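Local coordinates for protein putative glutathione S-transferase (Sinorhizobium meliloti, PDB 4MDC) that probably transfers glutathione to electrophilic substrates as a homodimeric glutathione S-transferase, at residues 139-144 with 204-209; 134-139 with 162-167; 29-34 with 236-241; 198-203 with 209-214. All blocks are in the same frame, centred on the assembly; numbering follows the deposited sequence. Where two conformers were deposited one is given.

Contact 1 (139-144 with 204-209); sequences ERIFKL and DYLGEI
Arg140 and Leu206 bring the two backbones to 8.5 Å between their CA atoms, where the late turns of helix 111-145 pass the C-terminal end of helix 191-205. That end closes in a Schellman motif, with Gly207 at positive phi, and Arg140 binds just there, on the all-helical side of the glutathione S-transferase fold. NH1 does most of the work, gripping two oxygens. Arg140 NH1 gives a hydrogen bond of 2.9 Å to Leu206 O, a carbonyl at the helix terminus, reached on a lone pair and lying in the guanidinium plane; the positive charge is probably welcome at that end of the helix. Arg140 NH1 also forms a salt bridge of 2.6 Å with Glu208 OE2, meeting OE2 on its anti side and well out of the carboxylate plane, with the two planar groups turned 65° apart. A bend at chi3 (52°) swings the guanidinium round to these acceptors, while Leu206 CD2 covers one of its faces near the rim. Glu208 OE2 has a second cation in Arg164. Replacing Arg140 with a leucine would probably leave Leu206 O without its charged donor and take from Glu208 one of the two arginines that bridge to it. Beside the polar cluster, Ile141 CD1 packs on Leu206 CD2 at 3.7 Å. Water 1 closes a small ring: Arg140 NH2 donates to it over 2.7 Å, and it donates in turn, over 3.2 Å, to Leu206 O.

Contact 2 (134-139 with 162-167); sequences RPLVRE and TSRSNI
Pro135, the first residue of 134-139 to touch 162-167, sits at a kink in helix 111-145, since its nitrogen has no hydrogen to bond the turn before. Pro135 CB and CG rest against Ser163, each 3.5 Å from Ser163 OG. These are van der Waals contacts with carbon; the hydroxyl's hydrogen bond goes to Ile159 O in its own helix. Next comes Leu136, the point of closest backbone approach, with its CA 6.1 Å from the CA of Ser163. The small serine side chain is consistent with so close an approach, and the two CB atoms of Leu136 and Ser163 stand 4.2 Å apart. With CG swung anti to the backbone nitrogen (chi1 -168°), Leu136 sends CD1 to Arg164 CG at 4.2 Å, crossing the arginine chain at about a right angle; Leu136 has a second deposited conformer, so this last detail is less certain. Arg164 runs extended past the leucine, and its NH2 ends in a salt bridge with Glu208. Farther along, Glu139 leans on Ile159 and Leu160, earlier in the opposing helix. Helix 157-165 thus packs on helix 111-145 within the all-helical C-terminal domain of the glutathione S-transferase fold, whereas Val137 touches Met31 and Leu136 also meets Leu206, beyond the end of helix 191-205.

Contact 3 (29-34 with 236-241); sequences HPMSPA and ERVRGV
Pro30, which meets both Glu236 and Val238, also lays its CD over one face of the His29 imidazole, 3.3 Å above the plane and toward the rim, while Met31 CA lies at the ring edge. Phe142 meets the same imidazole edge-to-face. The ring's rotation is fixed further by Met31 N, which donates to His29 ND1 at 3.0 Å along a nearly straight line (167°), tilted slightly from the ring plane. Across the contact, Pro30 CB stands 3.5 Å from Glu236 OE1, the two side chains crossing at about a right angle. That carboxylate is anchored on helix 33-44, with OE1 bridging to Arg36 and OE2 to Arg39. An alanine in place of Glu236 would probably leave both arginines without this counter-charge and open a gap beside Pro30. Val238 supplies the apolar half: its CG2 lies 3.9 Å from Pro30 CB and 3.6 Å from CG of Met31, a selenomethionine in this crystal. Bends at chi2 and chi3 fold the Met31 chain round so that CE also reaches Val238 CG2, at 3.7 Å. The loop after helix 231-235 thereby covers the turn joining strand 25-28 to helix 33-44, the region of the thioredoxin-like domain where glutathione S-transferases commonly carry their catalytic residue.

Contact 4 (198-203 with 209-214); sequences AAISVL and IDWSDA
Buried apolar packing joins Ile200 and Leu203, on one side of helix 191-205, to Ile209 and Trp211 in the loop that doubles back toward helix 215-225. Ile209 makes most of the contact. Its CD1 reaches the helix backbone, 3.6 Å from Ile200 O, and rests 3.8 Å from Leu203 CB; Ile200 CG2 is another 3.8 Å from that same Ile209 CD1, and the two isoleucines cross at about a right angle. The other branch of Ile209 faces its neighbour in the loop: CG2, anti to the backbone nitrogen, sits over the centre of the Trp211 ring, 3.5 Å above its plane. Ile200 CG2 comes at the indole edge instead, 3.7 Å from Trp211 CH2 and equally near CZ2. One isoleucine thus covers the face and the other abuts the rim, so the ring is held from two directions. Its NE1 is hydrogen-bonded to Asp204 OD1, which is likely to set which way round the indole lies. Tyr221 of helix 215-225 lies nearly parallel to the ring, and Phe252 meets it edge-to-face, while Met171 of helix 167-180 adds to the apolar cluster. This is the apolar packing of an interhelical connection, with a 3-10 turn at 211-213, in the all-helical C-terminal domain of the glutathione S-transferase fold.

Contact 1 is the nearest neighbour of each of the others, its centre about 9 Å from those of contacts 2 and 3 and about 12 Å from that of contact 4. It shares Glu139 and helix 111-145 with contact 2; Arg164 NH2 bridges to Glu208 OE2 at 2.8 Å, and Leu206 CD1 packs on Leu136 CD2 at 3.5 Å. Toward contact 3, Tyr205 OH is 2.9 Å from Val238 N and 2.7 Å from Val241 O, probable hydrogen bonds. Contacts 1 and 4 share Ile209 and helix 191-205, whose Val202 packs on Met31 and Pro33 of contact 3. Contacts 1, 2 and 4 stay within the helical domain; contact 3 spans both domains, where the family's active site commonly lies.

Contact 1 (139-144 with 204-209)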
# COMPACT_ATOMS: atom_id res chain seq x y z
N GLU B 139 -6.55 -15.11 -12.83
CA GLU B 139 -7.18 -15.77 -13.97
C GLU B 139 -6.36 -16.96 -14.50
O GLU B 139 -6.93 -18.01 -14.80
CB GLU B 139 -7.42 -14.80 -15.10
CG GLU B 139 -8.46 -13.74 -14.79
CD GLU B 139 -9.76 -14.30 -14.22
OE1 GLU B 139 -10.28 -15.30 -14.75
OE2 GLU B 139 -10.23 -13.78 -13.19
N ARG B 140 -5.04 -16.80 -14.58
CA ARG B 140 -4.16 -17.85 -15.13
C ARG B 140 -3.68 -18.91 -14.17
O ARG B 140 -3.36 -20.01 -14.59
CB ARG B 140 -2.97 -17.19 -15.80
CG ARG B 140 -3.47 -16.35 -16.94
CD ARG B 140 -2.47 -16.16 -18.05
NE ARG B 140 -1.92 -17.44 -18.49
CZ ARG B 140 -0.69 -17.63 -18.96
NH1 ARG B 140 0.12 -16.62 -19.17
NH2 ARG B 140 -0.27 -18.85 -19.26
N ILE B 141 -3.54 -18.59 -12.91
CA ILE B 141 -2.97 -19.53 -11.94
C ILE B 141 -4.20 -20.02 -11.11
O ILE B 141 -4.68 -21.19 -11.17
CB ILE B 141 -1.82 -18.85 -11.10
CG1 ILE B 141 -0.63 -18.37 -11.98
CG2 ILE B 141 -1.29 -19.76 -9.99
CD1 ILE B 141 0.13 -19.46 -12.66
N PHE B 142 -4.76 -19.09 -10.36
CA PHE B 142 -5.60 -19.46 -9.23
C PHE B 142 -6.95 -20.06 -9.62
O PHE B 142 -7.43 -21.02 -8.98
CB PHE B 142 -5.79 -18.30 -8.26
CG PHE B 142 -4.52 -17.76 -7.66
CD1 PHE B 142 -3.35 -18.50 -7.59
CD2 PHE B 142 -4.53 -16.49 -7.10
CE1 PHE B 142 -2.21 -17.95 -7.02
CE2 PHE B 142 -3.40 -15.94 -6.52
CZ PHE B 142 -2.23 -16.68 -6.49
N LYS B 143 -7.57 -19.54 -10.67
CA LYS B 143 -8.86 -20.07 -11.17
C LYS B 143 -8.81 -21.49 -11.75
O LYS B 143 -9.86 -22.14 -11.95
CB LYS B 143 -9.43 -19.15 -12.26
CG LYS B 143 -10.20 -17.91 -11.78
CD LYS B 143 -11.68 -18.06 -12.05
CE LYS B 143 -12.40 -16.71 -12.04
NZ LYS B 143 -12.60 -16.26 -13.43
N LEU B 144 -7.60 -21.97 -12.04
CA LEU B 144 -7.38 -23.37 -12.44
C LEU B 144 -7.31 -24.26 -11.21
O LEU B 144 -7.91 -25.33 -11.17
CB LEU B 144 -6.07 -23.54 -13.21
CG LEU B 144 -6.03 -23.33 -14.72
CD1 LEU B 144 -4.65 -23.76 -15.22
CD2 LEU B 144 -7.13 -24.10 -15.44
N ASP B 204 7.07 -12.66 -16.32
CA ASP B 204 7.95 -13.34 -17.27
C ASP B 204 7.80 -14.83 -17.16
O ASP B 204 7.78 -15.51 -18.21
CB ASP B 204 9.40 -12.92 -17.06
CG ASP B 204 10.30 -13.27 -18.27
OD1 ASP B 204 9.91 -13.01 -19.42
OD2 ASP B 204 11.38 -13.83 -17.98
N TYR B 205 7.63 -15.37 -15.96
CA TYR B 205 7.33 -16.82 -15.78
C TYR B 205 6.14 -17.20 -16.66
O TYR B 205 6.11 -18.26 -17.35
CB TYR B 205 6.94 -17.09 -14.34
CG TYR B 205 6.77 -18.55 -14.00
CD1 TYR B 205 5.62 -19.24 -14.35
CD2 TYR B 205 7.77 -19.23 -13.30
CE1 TYR B 205 5.48 -20.60 -13.98
CE2 TYR B 205 7.66 -20.57 -12.96
CZ TYR B 205 6.51 -21.25 -13.34
OH TYR B 205 6.38 -22.57 -12.99
N LEU B 206 5.13 -16.35 -16.66
CA LEU B 206 3.90 -16.59 -17.42
C LEU B 206 3.99 -16.26 -18.93
O LEU B 206 3.01 -16.42 -19.64
CB LEU B 206 2.76 -15.80 -16.77
CG LEU B 206 2.30 -16.29 -15.40
CD1 LEU B 206 1.38 -15.27 -14.74
CD2 LEU B 206 1.59 -17.63 -15.52
N GLY B 207 5.13 -15.74 -19.36
CA GLY B 207 5.34 -15.38 -20.75
C GLY B 207 4.57 -14.16 -21.22
O GLY B 207 4.30 -14.02 -22.39
N GLU B 208 4.25 -13.27 -20.30
CA GLU B 208 3.40 -12.13 -20.59
C GLU B 208 4.15 -10.87 -21.07
O GLU B 208 3.51 -9.89 -21.44
CB GLU B 208 2.54 -11.77 -19.36
CG GLU B 208 1.64 -12.91 -18.91
CD GLU B 208 0.36 -13.04 -19.75
OE1 GLU B 208 0.06 -12.16 -20.59
OE2 GLU B 208 -0.35 -14.04 -19.55
N ILE B 209 5.47 -10.89 -21.05
CA ILE B 209 6.26 -9.72 -21.45
C ILE B 209 6.87 -9.93 -22.85
O ILE B 209 7.57 -10.91 -23.08
CB ILE B 209 7.38 -9.49 -20.47
CG1 ILE B 209 6.77 -9.05 -19.16
CG2 ILE B 209 8.33 -8.39 -20.91
CD1 ILE B 209 7.68 -9.27 -18.03
O HOH W 1 2.23 -19.51 -20.00

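Contact 2 (134-139 with 162-167)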
# COMPACT_ATOMS: atom_id res chain seq x y z
N ARG B 134 -1.94 -8.89 -10.20
CA ARG B 134 -2.93 -9.62 -9.38
C ARG B 134 -4.12 -10.20 -10.20
O ARG B 134 -4.39 -11.43 -10.14
CB ARG B 134 -3.44 -8.73 -8.23
CG ARG B 134 -4.57 -9.37 -7.45
CD ARG B 134 -4.90 -8.65 -6.15
NE ARG B 134 -5.41 -7.28 -6.34
CZ ARG B 134 -4.80 -6.13 -6.00
NH1 ARG B 134 -5.43 -4.98 -6.23
NH2 ARG B 134 -3.57 -6.09 -5.49
N PRO B 135 -4.79 -9.39 -11.03
CA PRO B 135 -5.86 -10.01 -11.83
C PRO B 135 -5.39 -11.08 -12.85
O PRO B 135 -6.09 -12.07 -13.08
CB PRO B 135 -6.51 -8.83 -12.56
CG PRO B 135 -5.60 -7.64 -12.38
CD PRO B 135 -4.74 -7.90 -11.16
N LEU B 136 -4.22 -10.89 -13.42
CA LEU B 136 -3.71 -11.83 -14.40
C LEU B 136 -3.35 -13.16 -13.76
O LEU B 136 -3.70 -14.24 -14.28
CB LEU B 136 -2.49 -11.23 -15.08
CG LEU B 136 -2.03 -11.96 -16.32
CD1 LEU B 136 -1.55 -10.94 -17.32
CD2 LEU B 136 -0.90 -12.92 -15.94
N VAL B 137 -2.66 -13.08 -12.62
CA VAL B 137 -2.31 -14.32 -11.87
C VAL B 137 -3.60 -15.06 -11.44
O VAL B 137 -3.70 -16.30 -11.46
CB VAL B 137 -1.40 -13.95 -10.67
CG1 VAL B 137 -1.32 -15.09 -9.67
CG2 VAL B 137 -0.00 -13.57 -11.16
N ARG B 138 -4.58 -14.31 -10.99
CA ARG B 138 -5.82 -14.95 -10.53
C ARG B 138 -6.48 -15.71 -11.66
O ARG B 138 -6.90 -16.86 -11.49
CB ARG B 138 -6.78 -13.91 -9.98
CG ARG B 138 -8.09 -14.52 -9.48
CD ARG B 138 -9.04 -13.49 -8.90
NE ARG B 138 -10.34 -14.10 -8.69
CZ ARG B 138 -10.71 -14.79 -7.62
NH1 ARG B 138 -9.88 -14.97 -6.60
NH2 ARG B 138 -11.95 -15.29 -7.55
N GLU B 139 -6.55 -15.11 -12.83
CA GLU B 139 -7.18 -15.77 -13.97
C GLU B 139 -6.36 -16.96 -14.50
O GLU B 139 -6.93 -18.01 -14.80
CB GLU B 139 -7.42 -14.80 -15.10
CG GLU B 139 -8.46 -13.74 -14.79
CD GLU B 139 -9.76 -14.30 -14.22
OE1 GLU B 139 -10.28 -15.30 -14.75
OE2 GLU B 139 -10.23 -13.78 -13.19
N THR B 162 -7.94 -6.78 -20.27
CA THR B 162 -7.73 -5.52 -19.57
C THR B 162 -6.33 -5.54 -18.95
O THR B 162 -5.57 -4.59 -19.12
CB THR B 162 -8.82 -5.27 -18.51
OG1 THR B 162 -10.08 -5.22 -19.16
CG2 THR B 162 -8.63 -3.91 -17.82
N SER B 163 -6.02 -6.61 -18.21
CA SER B 163 -4.74 -6.69 -17.53
C SER B 163 -3.57 -6.64 -18.49
O SER B 163 -2.61 -5.92 -18.29
CB SER B 163 -4.63 -7.98 -16.75
OG SER B 163 -5.70 -8.10 -15.88
N ARG B 164 -3.66 -7.41 -19.56
CA ARG B 164 -2.65 -7.38 -20.62
C ARG B 164 -2.48 -6.02 -21.26
O ARG B 164 -1.36 -5.63 -21.58
CB ARG B 164 -2.93 -8.43 -21.69
CG ARG B 164 -2.63 -9.83 -21.18
CD ARG B 164 -3.14 -10.94 -22.06
NE ARG B 164 -2.63 -12.20 -21.53
CZ ARG B 164 -3.13 -13.39 -21.81
NH1 ARG B 164 -4.20 -13.51 -22.60
NH2 ARG B 164 -2.54 -14.45 -21.29
N SER B 165 -3.59 -5.33 -21.53
CA SER B 165 -3.50 -4.01 -22.16
C SER B 165 -2.76 -3.00 -21.26
O SER B 165 -2.30 -1.97 -21.75
CB SER B 165 -4.89 -3.45 -22.50
OG SER B 165 -5.54 -2.95 -21.33
N ASN B 166 -2.67 -3.28 -19.96
CA ASN B 166 -2.00 -2.35 -19.03
C ASN B 166 -0.48 -2.59 -18.88
O ASN B 166 0.23 -1.80 -18.24
CB ASN B 166 -2.65 -2.42 -17.65
CG ASN B 166 -4.03 -1.77 -17.62
OD1 ASN B 166 -4.31 -0.87 -18.37
ND2 ASN B 166 -4.90 -2.27 -16.76
N ILE B 167 0.00 -3.70 -19.45
CA ILE B 167 1.38 -4.08 -19.31
C ILE B 167 2.31 -3.09 -19.96
O ILE B 167 3.32 -2.71 -19.37
CB ILE B 167 1.64 -5.47 -19.86
CG1 ILE B 167 1.02 -6.50 -18.96
CG2 ILE B 167 3.14 -5.78 -19.99
CD1 ILE B 167 0.99 -7.88 -19.56

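Contact 3 (29-34 with 236-241)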
# COMPACT_ATOMS: atom_id res chain seq x y z
N HIS B 29 3.64 -17.00 -1.64
CA HIS B 29 3.29 -17.72 -2.84
C HIS B 29 4.27 -17.35 -3.95
O HIS B 29 4.63 -16.20 -4.14
CB HIS B 29 1.84 -17.43 -3.30
CG HIS B 29 1.35 -18.43 -4.33
ND1 HIS B 29 1.66 -18.33 -5.67
CD2 HIS B 29 0.64 -19.57 -4.20
CE1 HIS B 29 1.15 -19.37 -6.33
NE2 HIS B 29 0.52 -20.13 -5.46
N PRO B 30 4.66 -18.33 -4.77
CA PRO B 30 5.63 -18.04 -5.81
C PRO B 30 5.19 -16.95 -6.79
O PRO B 30 6.04 -16.30 -7.38
CB PRO B 30 5.72 -19.41 -6.55
CG PRO B 30 5.35 -20.40 -5.52
CD PRO B 30 4.43 -19.77 -4.55
N MSE B 31 3.87 -16.83 -7.04
CA MSE B 31 3.31 -15.95 -8.04
C MSE B 31 2.87 -14.62 -7.42
O MSE B 31 2.13 -13.86 -8.04
CB MSE B 31 2.19 -16.56 -8.86
CG MSE B 31 2.75 -17.79 -9.64
SE MSE B 31 3.76 -17.19 -11.23
CE MSE B 31 5.64 -17.30 -10.60
N SER B 32 3.33 -14.39 -6.20
CA SER B 32 3.16 -13.12 -5.49
C SER B 32 4.42 -12.22 -5.62
O SER B 32 5.47 -12.55 -5.03
CB SER B 32 2.84 -13.39 -4.04
OG SER B 32 3.09 -12.28 -3.15
N PRO B 33 4.32 -11.07 -6.33
CA PRO B 33 5.48 -10.21 -6.42
C PRO B 33 5.97 -9.68 -5.03
O PRO B 33 7.18 -9.64 -4.79
CB PRO B 33 4.98 -9.05 -7.28
CG PRO B 33 4.05 -9.76 -8.22
CD PRO B 33 3.28 -10.65 -7.29
N ALA B 34 5.06 -9.38 -4.16
CA ALA B 34 5.41 -8.89 -2.83
C ALA B 34 6.22 -9.98 -2.06
O ALA B 34 7.16 -9.66 -1.35
CB ALA B 34 4.16 -8.45 -2.04
N GLU B 236 12.63 -22.02 -9.12
CA GLU B 236 11.29 -22.25 -8.58
C GLU B 236 10.31 -22.65 -9.68
O GLU B 236 10.35 -22.11 -10.78
CB GLU B 236 10.76 -20.91 -8.04
CG GLU B 236 9.56 -21.05 -7.20
CD GLU B 236 9.45 -19.94 -6.23
OE1 GLU B 236 9.12 -18.80 -6.64
OE2 GLU B 236 9.70 -20.29 -5.06
N ARG B 237 9.39 -23.55 -9.35
CA ARG B 237 8.32 -23.85 -10.25
C ARG B 237 6.99 -23.78 -9.52
O ARG B 237 6.89 -24.13 -8.34
CB ARG B 237 8.54 -25.25 -10.88
CG ARG B 237 9.77 -25.36 -11.82
CD ARG B 237 9.63 -24.51 -13.08
NE ARG B 237 10.81 -24.57 -13.94
CZ ARG B 237 11.89 -23.79 -13.85
NH1 ARG B 237 11.98 -22.80 -12.95
NH2 ARG B 237 12.90 -23.98 -14.71
N VAL B 238 5.98 -23.38 -10.24
CA VAL B 238 4.64 -23.28 -9.73
C VAL B 238 3.89 -24.54 -10.08
O VAL B 238 3.91 -24.95 -11.27
CB VAL B 238 3.93 -22.07 -10.35
CG1 VAL B 238 2.50 -21.96 -9.88
CG2 VAL B 238 4.71 -20.82 -10.00
N ARG B 239 3.20 -25.14 -9.10
CA ARG B 239 2.46 -26.37 -9.32
C ARG B 239 1.47 -26.21 -10.47
O ARG B 239 0.67 -25.32 -10.47
CB ARG B 239 1.78 -26.81 -8.00
CG ARG B 239 1.06 -28.15 -8.05
CD ARG B 239 1.02 -28.82 -6.65
NE ARG B 239 0.04 -29.89 -6.54
CZ ARG B 239 0.16 -31.05 -7.17
NH1 ARG B 239 1.19 -31.25 -7.98
NH2 ARG B 239 -0.76 -31.99 -7.01
N GLY B 240 1.56 -27.11 -11.47
CA GLY B 240 0.63 -27.12 -12.61
C GLY B 240 0.79 -26.03 -13.68
O GLY B 240 -0.06 -25.86 -14.54
N VAL B 241 1.89 -25.28 -13.63
CA VAL B 241 2.16 -24.27 -14.66
C VAL B 241 3.62 -24.29 -15.03
O VAL B 241 4.48 -23.96 -14.21
CB VAL B 241 1.80 -22.83 -14.19
CG1 VAL B 241 1.89 -21.82 -15.33
CG2 VAL B 241 0.40 -22.85 -13.59

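Contact 4 (198-203 with 209-214)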
# COMPACT_ATOMS: atom_id res chain seq x y z
N ALA B 198 10.96 -8.36 -8.97
CA ALA B 198 10.04 -9.35 -8.45
C ALA B 198 8.74 -9.43 -9.27
O ALA B 198 8.31 -10.48 -9.63
CB ALA B 198 9.74 -9.08 -7.01
N ALA B 199 8.16 -8.27 -9.58
CA ALA B 199 6.93 -8.16 -10.36
C ALA B 199 7.17 -8.64 -11.80
O ALA B 199 6.41 -9.51 -12.29
CB ALA B 199 6.41 -6.75 -10.37
N ILE B 200 8.29 -8.21 -12.39
CA ILE B 200 8.60 -8.66 -13.74
C ILE B 200 8.82 -10.17 -13.80
O ILE B 200 8.41 -10.80 -14.80
CB ILE B 200 9.90 -7.98 -14.27
CG1 ILE B 200 9.62 -6.52 -14.56
CG2 ILE B 200 10.47 -8.68 -15.48
CD1 ILE B 200 8.46 -6.21 -15.39
N SER B 201 9.45 -10.75 -12.78
CA SER B 201 9.76 -12.19 -12.80
C SER B 201 8.51 -13.03 -12.82
O SER B 201 8.46 -14.14 -13.46
CB SER B 201 10.67 -12.60 -11.64
OG SER B 201 10.00 -12.63 -10.39
N VAL B 202 7.44 -12.55 -12.18
CA VAL B 202 6.15 -13.28 -12.18
C VAL B 202 5.52 -13.26 -13.60
O VAL B 202 5.06 -14.29 -14.13
CB VAL B 202 5.20 -12.71 -11.13
CG1 VAL B 202 3.78 -13.22 -11.24
CG2 VAL B 202 5.74 -12.99 -9.72
N LEU B 203 5.44 -12.05 -14.15
CA LEU B 203 4.91 -11.87 -15.48
C LEU B 203 5.74 -12.66 -16.49
O LEU B 203 5.17 -13.23 -17.43
CB LEU B 203 4.82 -10.40 -15.85
CG LEU B 203 3.79 -9.69 -14.96
CD1 LEU B 203 3.87 -8.17 -15.15
CD2 LEU B 203 2.40 -10.17 -15.25
N ILE B 209 5.47 -10.89 -21.05
CA ILE B 209 6.26 -9.72 -21.45
C ILE B 209 6.87 -9.93 -22.85
O ILE B 209 7.57 -10.91 -23.08
CB ILE B 209 7.38 -9.49 -20.47
CG1 ILE B 209 6.77 -9.05 -19.16
CG2 ILE B 209 8.33 -8.39 -20.91
CD1 ILE B 209 7.68 -9.27 -18.03
N ASP B 210 6.61 -9.00 -23.75
CA ASP B 210 7.30 -8.95 -25.04
C ASP B 210 8.57 -8.15 -24.90
O ASP B 210 8.57 -6.92 -24.91
CB ASP B 210 6.40 -8.35 -26.09
CG ASP B 210 7.08 -8.24 -27.46
OD1 ASP B 210 8.28 -8.54 -27.64
OD2 ASP B 210 6.36 -7.84 -28.34
N TRP B 211 9.68 -8.86 -24.73
CA TRP B 211 10.94 -8.17 -24.46
C TRP B 211 11.46 -7.41 -25.68
O TRP B 211 12.24 -6.48 -25.53
CB TRP B 211 11.98 -9.14 -23.93
CG TRP B 211 11.75 -9.58 -22.53
CD1 TRP B 211 11.30 -10.81 -22.11
CD2 TRP B 211 11.88 -8.79 -21.33
NE1 TRP B 211 11.21 -10.84 -20.73
CE2 TRP B 211 11.57 -9.61 -20.23
CE3 TRP B 211 12.27 -7.48 -21.08
CZ2 TRP B 211 11.61 -9.17 -18.92
CZ3 TRP B 211 12.30 -7.01 -19.75
CH2 TRP B 211 12.00 -7.86 -18.70
N SER B 212 11.06 -7.80 -26.89
CA SER B 212 11.50 -7.07 -28.10
C SER B 212 10.95 -5.63 -28.11
O SER B 212 11.49 -4.75 -28.77
CB SER B 212 11.04 -7.81 -29.38
OG SER B 212 9.64 -7.56 -29.65
N ASP B 213 9.87 -5.40 -27.38
CA ASP B 213 9.25 -4.07 -27.27
C ASP B 213 9.83 -3.28 -26.10
O ASP B 213 9.55 -2.08 -26.00
CB ASP B 213 7.74 -4.21 -27.10
CG ASP B 213 7.00 -2.85 -27.18
OD1 ASP B 213 7.13 -2.09 -28.16
OD2 ASP B 213 6.22 -2.59 -26.23
N ALA B 214 10.64 -3.93 -25.25
CA ALA B 214 11.23 -3.24 -24.07
C ALA B 214 12.73 -3.57 -23.93
O ALA B 214 13.22 -4.04 -22.90
CB ALA B 214 10.47 -3.66 -22.84